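Local atomic coordinates of cyanuric acid amidohydrolase (Azorhizobium caulinodans, PDB entry 4NQ3), a protein that catalyses hydrolytic opening of the s-triazine ring of cyanuric acid to carboxybiuret, a step in the breakdown of herbicides such as atrazine. Residues Ser18-Ala23 with Gln57-Leu62; Arg136-Ala141 with Ile236-Met241. All blocks are in the same frame, centred on the assembly; numbering follows the deposited sequence.

Overall arrangement
Contacts 1 and 2 are assigned to successive repeat units of the threefold-symmetric monomer. Contact 1 closes first along the chain, in the first repeat. Contact 2 follows in the second. Their centres are 25 Å apart, and their nearest atoms about 12 Å. Each repeat has a four-stranded mixed sheet with the same strand order, 1-4-2-3. Contact 1 joins two helices, 18-25 and 51-67, that lie over strand 34-41. Contact 2 sets helix 125-141 on strand 235-242. The sheets also meet: Val-237 packs on Ala-36 and Phe-38 of strand 34-41, while Ile-37 between them touches Leu-20 and Leu-59 of contact 1. Helix-covered sheets thus pack together in the three-repeat monomer.

Contact 1. Residues Ser18-Ala23 with Gln57-Leu62; sequences SGLAAA and QSLQML
Leu-20 meets Leu-59, and Ala-21 meets Leu-62, where two helices lie together over the four-stranded mixed sheet of the first repeat unit. This is the repeat fold of the cyclic amide hydrolase family. The helix segments run nearly parallel, at 23°, with their axes 11.0 Å apart. That spacing is wide, and leucine side chains bridge it. No hydrogen bond crosses; the side chains meet through apolar atoms.

Leu-20 points toward the other helix. Its CG is anti to the backbone N (chi1 171°), which carries the branch across the gap between the helices. Its CD2 lies 3.7 Å from CD2 of Leu-59. The two side chains cross at about a right angle, methyl against methyl. The CB of Leu-59 does not aim at the partner helix. With CG anti to the carbonyl carbon (chi1 -81°), its CD2 swings nearer. Both leucines are buried and rest on Ile-37 of strand 34-41. Leu-59 also reaches Leu-76 and Met-78 of strand 75-80.

Helix 51-67 also borders the second subunit, where selenomethionine Met-61 packs on Met-61 of that neighbouring chain. Leu-20 also touches Ile-29 in the loop that follows helix 18-25.

Leu-62 points toward helix 18-25 and meets Ala-21 in the first turn of that helix. Its CD1 is 4.2 Å from the CB of Ala-21 and 4.0 Å from the backbone N of Ala-21.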
# COMPACT_ATOMS: atom_id res chain seq x y z
N SER A 18 21.98 -14.71 -13.11
CA SER A 18 22.26 -15.69 -14.16
C SER A 18 22.76 -15.08 -15.48
O SER A 18 23.59 -15.66 -16.18
CB SER A 18 21.02 -16.55 -14.40
OG SER A 18 19.98 -15.82 -15.02
N GLY A 19 22.24 -13.90 -15.84
CA GLY A 19 22.59 -13.33 -17.11
C GLY A 19 23.96 -12.71 -17.02
O GLY A 19 24.71 -12.66 -18.01
N LEU A 20 24.31 -12.22 -15.84
CA LEU A 20 25.63 -11.65 -15.69
C LEU A 20 26.65 -12.79 -15.67
O LEU A 20 27.73 -12.65 -16.25
CB LEU A 20 25.72 -10.80 -14.43
CG LEU A 20 27.16 -10.36 -14.12
CD1 LEU A 20 27.80 -9.74 -15.35
CD2 LEU A 20 27.20 -9.38 -12.95
N ALA A 21 26.30 -13.91 -15.03
CA ALA A 21 27.14 -15.12 -15.09
C ALA A 21 27.42 -15.55 -16.52
O ALA A 21 28.56 -15.86 -16.88
CB ALA A 21 26.48 -16.24 -14.36
N ALA A 22 26.38 -15.60 -17.34
CA ALA A 22 26.51 -16.05 -18.73
C ALA A 22 27.36 -15.08 -19.53
O ALA A 22 28.17 -15.51 -20.37
CB ALA A 22 25.16 -16.22 -19.38
N ALA A 23 27.18 -13.78 -19.30
CA ALA A 23 27.96 -12.81 -20.04
C ALA A 23 29.42 -12.96 -19.68
O ALA A 23 30.28 -12.82 -20.54
CB ALA A 23 27.49 -11.40 -19.76
N GLN A 57 24.02 -8.44 -2.34
CA GLN A 57 24.61 -9.65 -1.80
C GLN A 57 24.85 -10.65 -2.90
O GLN A 57 25.89 -11.26 -2.98
CB GLN A 57 23.70 -10.26 -0.73
CG GLN A 57 24.37 -11.27 0.15
CD GLN A 57 23.46 -11.74 1.26
OE1 GLN A 57 22.39 -12.33 1.02
NE2 GLN A 57 23.90 -11.51 2.51
N SER A 58 23.86 -10.79 -3.77
CA SER A 58 23.96 -11.76 -4.85
C SER A 58 25.05 -11.40 -5.81
O SER A 58 25.80 -12.27 -6.27
CB SER A 58 22.64 -11.86 -5.57
OG SER A 58 21.67 -12.34 -4.66
N LEU A 59 25.15 -10.11 -6.11
CA LEU A 59 26.17 -9.62 -7.01
C LEU A 59 27.54 -9.74 -6.37
O LEU A 59 28.49 -10.16 -7.03
CB LEU A 59 25.87 -8.19 -7.40
CG LEU A 59 24.84 -8.05 -8.51
CD1 LEU A 59 24.46 -6.57 -8.71
CD2 LEU A 59 25.35 -8.70 -9.79
N GLN A 60 27.63 -9.41 -5.07
CA GLN A 60 28.88 -9.51 -4.33
C GLN A 60 29.42 -10.95 -4.34
O GLN A 60 30.61 -11.17 -4.62
CB GLN A 60 28.70 -9.02 -2.90
CG GLN A 60 28.81 -7.54 -2.68
CD GLN A 60 28.35 -7.13 -1.26
OE1 GLN A 60 27.80 -7.96 -0.51
NE2 GLN A 60 28.59 -5.87 -0.88
N MSE A 61 28.54 -11.92 -4.05
CA MSE A 61 28.89 -13.34 -4.13
C MSE A 61 29.43 -13.76 -5.48
O MSE A 61 30.48 -14.40 -5.55
CB MSE A 61 27.69 -14.22 -3.82
CG MSE A 61 27.38 -14.32 -2.35
SE MSE A 61 25.68 -15.23 -2.16
CE MSE A 61 26.40 -17.03 -2.44
N LEU A 62 28.74 -13.42 -6.56
CA LEU A 62 29.24 -13.76 -7.89
C LEU A 62 30.60 -13.08 -8.18
O LEU A 62 31.53 -13.73 -8.69
CB LEU A 62 28.22 -13.37 -8.95
CG LEU A 62 28.53 -13.73 -10.40
CD1 LEU A 62 27.27 -13.68 -11.14
CD2 LEU A 62 29.41 -12.69 -10.95

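Contact 2. Residues Arg136-Ala141 with Ile236-Met241; sequences RRAMAA and IVVLGM. With SO4 (sulfate ion), chain F.
Ala-138 and Val-238 lie at the closest backbone approach between helix segment 136-141 and strand segment 236-241, with their CA atoms 6.1 Å apart. The axes come within 7.7 Å and are inclined at 47°. The small Ala-138 facing the strand is consistent with this close approach.

Ala-138 CB points at the strand and touches two branched side chains. It is 3.7 Å from Val-238 CG2 and 3.8 Å from Ile-236 CG2. These two residues are two apart in the strand and so face the same way. In Val-238, CG2 is anti to the carbonyl carbon, while CG1 is anti to the backbone N (chi1 170°). CG2 therefore meets Ala-138, and CG1 lies 4.3 Å from CG of selenomethionine Met-139. The rest of Met-139 leads away from the strand.

Arg-137 turns to another partner. Its chain bends at chi3 (-89°), and NH1 donates to O1 of a sulfate ion at 2.7 Å, with an N-H...O angle of 164°. The sulfur lies in the guanidinium plane, at its edge. The His-113 backbone joins in, its O taking a bond from NH1 and its N binding the sulfate, which probably came from the crystallisation liquor.

Strand 235-242 is an inner strand beside 150-157, which carries catalytic Lys-156. The helix packs on one face of this four-stranded mixed sheet, in an alpha+beta repeat of the YjgF-like cyclic amide hydrolase family.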
# COMPACT_ATOMS: atom_id res chain seq x y z
N ARG A 136 35.05 14.31 -7.12
CA ARG A 136 36.28 14.81 -7.73
C ARG A 136 37.20 13.62 -8.05
O ARG A 136 37.73 13.51 -9.17
CB ARG A 136 36.96 15.84 -6.83
CG ARG A 136 36.29 17.22 -6.86
CD ARG A 136 36.89 18.13 -5.78
NE ARG A 136 36.09 19.33 -5.48
CZ ARG A 136 35.66 19.65 -4.26
NH1 ARG A 136 35.94 18.88 -3.21
NH2 ARG A 136 34.94 20.76 -4.07
N ARG A 137 37.36 12.70 -7.09
CA ARG A 137 38.15 11.49 -7.30
C ARG A 137 37.67 10.68 -8.49
O ARG A 137 38.46 10.31 -9.34
CB ARG A 137 38.16 10.61 -6.05
CG ARG A 137 39.19 11.03 -5.01
CD ARG A 137 39.20 10.09 -3.83
NE ARG A 137 38.25 10.53 -2.83
CZ ARG A 137 37.35 9.74 -2.25
NH1 ARG A 137 37.28 8.46 -2.60
NH2 ARG A 137 36.53 10.24 -1.35
N ALA A 138 36.37 10.40 -8.55
CA ALA A 138 35.85 9.62 -9.66
C ALA A 138 36.08 10.33 -11.00
O ALA A 138 36.41 9.68 -12.00
CB ALA A 138 34.39 9.33 -9.47
N MSE A 139 35.92 11.65 -11.02
CA MSE A 139 36.20 12.45 -12.20
C MSE A 139 37.61 12.19 -12.71
O MSE A 139 37.82 11.90 -13.89
CB MSE A 139 36.04 13.94 -11.90
CG MSE A 139 34.64 14.47 -12.09
SE MSE A 139 34.61 16.37 -11.77
CE MSE A 139 35.60 16.96 -13.33
N ALA A 140 38.57 12.32 -11.81
CA ALA A 140 39.96 12.03 -12.12
C ALA A 140 40.15 10.62 -12.68
O ALA A 140 40.89 10.42 -13.64
CB ALA A 140 40.79 12.22 -10.89
N ALA A 141 39.55 9.64 -12.04
CA ALA A 141 39.69 8.26 -12.48
C ALA A 141 39.14 8.04 -13.88
O ALA A 141 39.57 7.15 -14.60
CB ALA A 141 39.00 7.34 -11.49
N ILE A 236 30.00 6.30 -5.89
CA ILE A 236 29.95 7.34 -6.90
C ILE A 236 30.37 6.79 -8.27
O ILE A 236 31.40 6.11 -8.41
CB ILE A 236 30.85 8.51 -6.53
CG1 ILE A 236 30.23 9.30 -5.38
CG2 ILE A 236 31.05 9.44 -7.72
CD1 ILE A 236 30.44 8.66 -4.05
N VAL A 237 29.58 7.11 -9.30
CA VAL A 237 29.94 6.75 -10.66
C VAL A 237 29.76 7.96 -11.54
O VAL A 237 28.64 8.46 -11.66
CB VAL A 237 29.08 5.60 -11.19
CG1 VAL A 237 29.48 5.27 -12.59
CG2 VAL A 237 29.26 4.39 -10.30
N VAL A 238 30.84 8.42 -12.16
CA VAL A 238 30.81 9.57 -13.07
C VAL A 238 30.83 9.11 -14.53
O VAL A 238 31.72 8.38 -14.94
CB VAL A 238 32.01 10.51 -12.83
CG1 VAL A 238 32.12 11.54 -13.92
CG2 VAL A 238 31.94 11.17 -11.48
N LEU A 239 29.87 9.57 -15.32
CA LEU A 239 29.81 9.28 -16.75
C LEU A 239 30.01 10.55 -17.57
O LEU A 239 29.37 11.58 -17.30
CB LEU A 239 28.48 8.64 -17.13
CG LEU A 239 28.07 7.43 -16.31
CD1 LEU A 239 26.66 7.04 -16.68
CD2 LEU A 239 29.03 6.30 -16.59
N GLY A 240 30.87 10.49 -18.57
CA GLY A 240 31.14 11.68 -19.35
C GLY A 240 31.75 11.34 -20.68
O GLY A 240 31.85 10.16 -21.04
N MSE A 241 32.11 12.38 -21.42
CA MSE A 241 32.86 12.24 -22.66
C MSE A 241 34.31 12.66 -22.42
O MSE A 241 34.59 13.56 -21.62
CB MSE A 241 32.24 13.08 -23.76
CG MSE A 241 30.82 12.72 -24.01
SE MSE A 241 30.69 11.03 -24.94
CE MSE A 241 31.19 11.66 -26.71
S SO4 F . 38.18 5.82 -3.98
O1 SO4 F . 38.87 7.08 -4.24
O2 SO4 F . 38.87 5.03 -2.96
O3 SO4 F . 36.84 6.11 -3.48
O4 SO4 F . 38.11 5.05 -5.23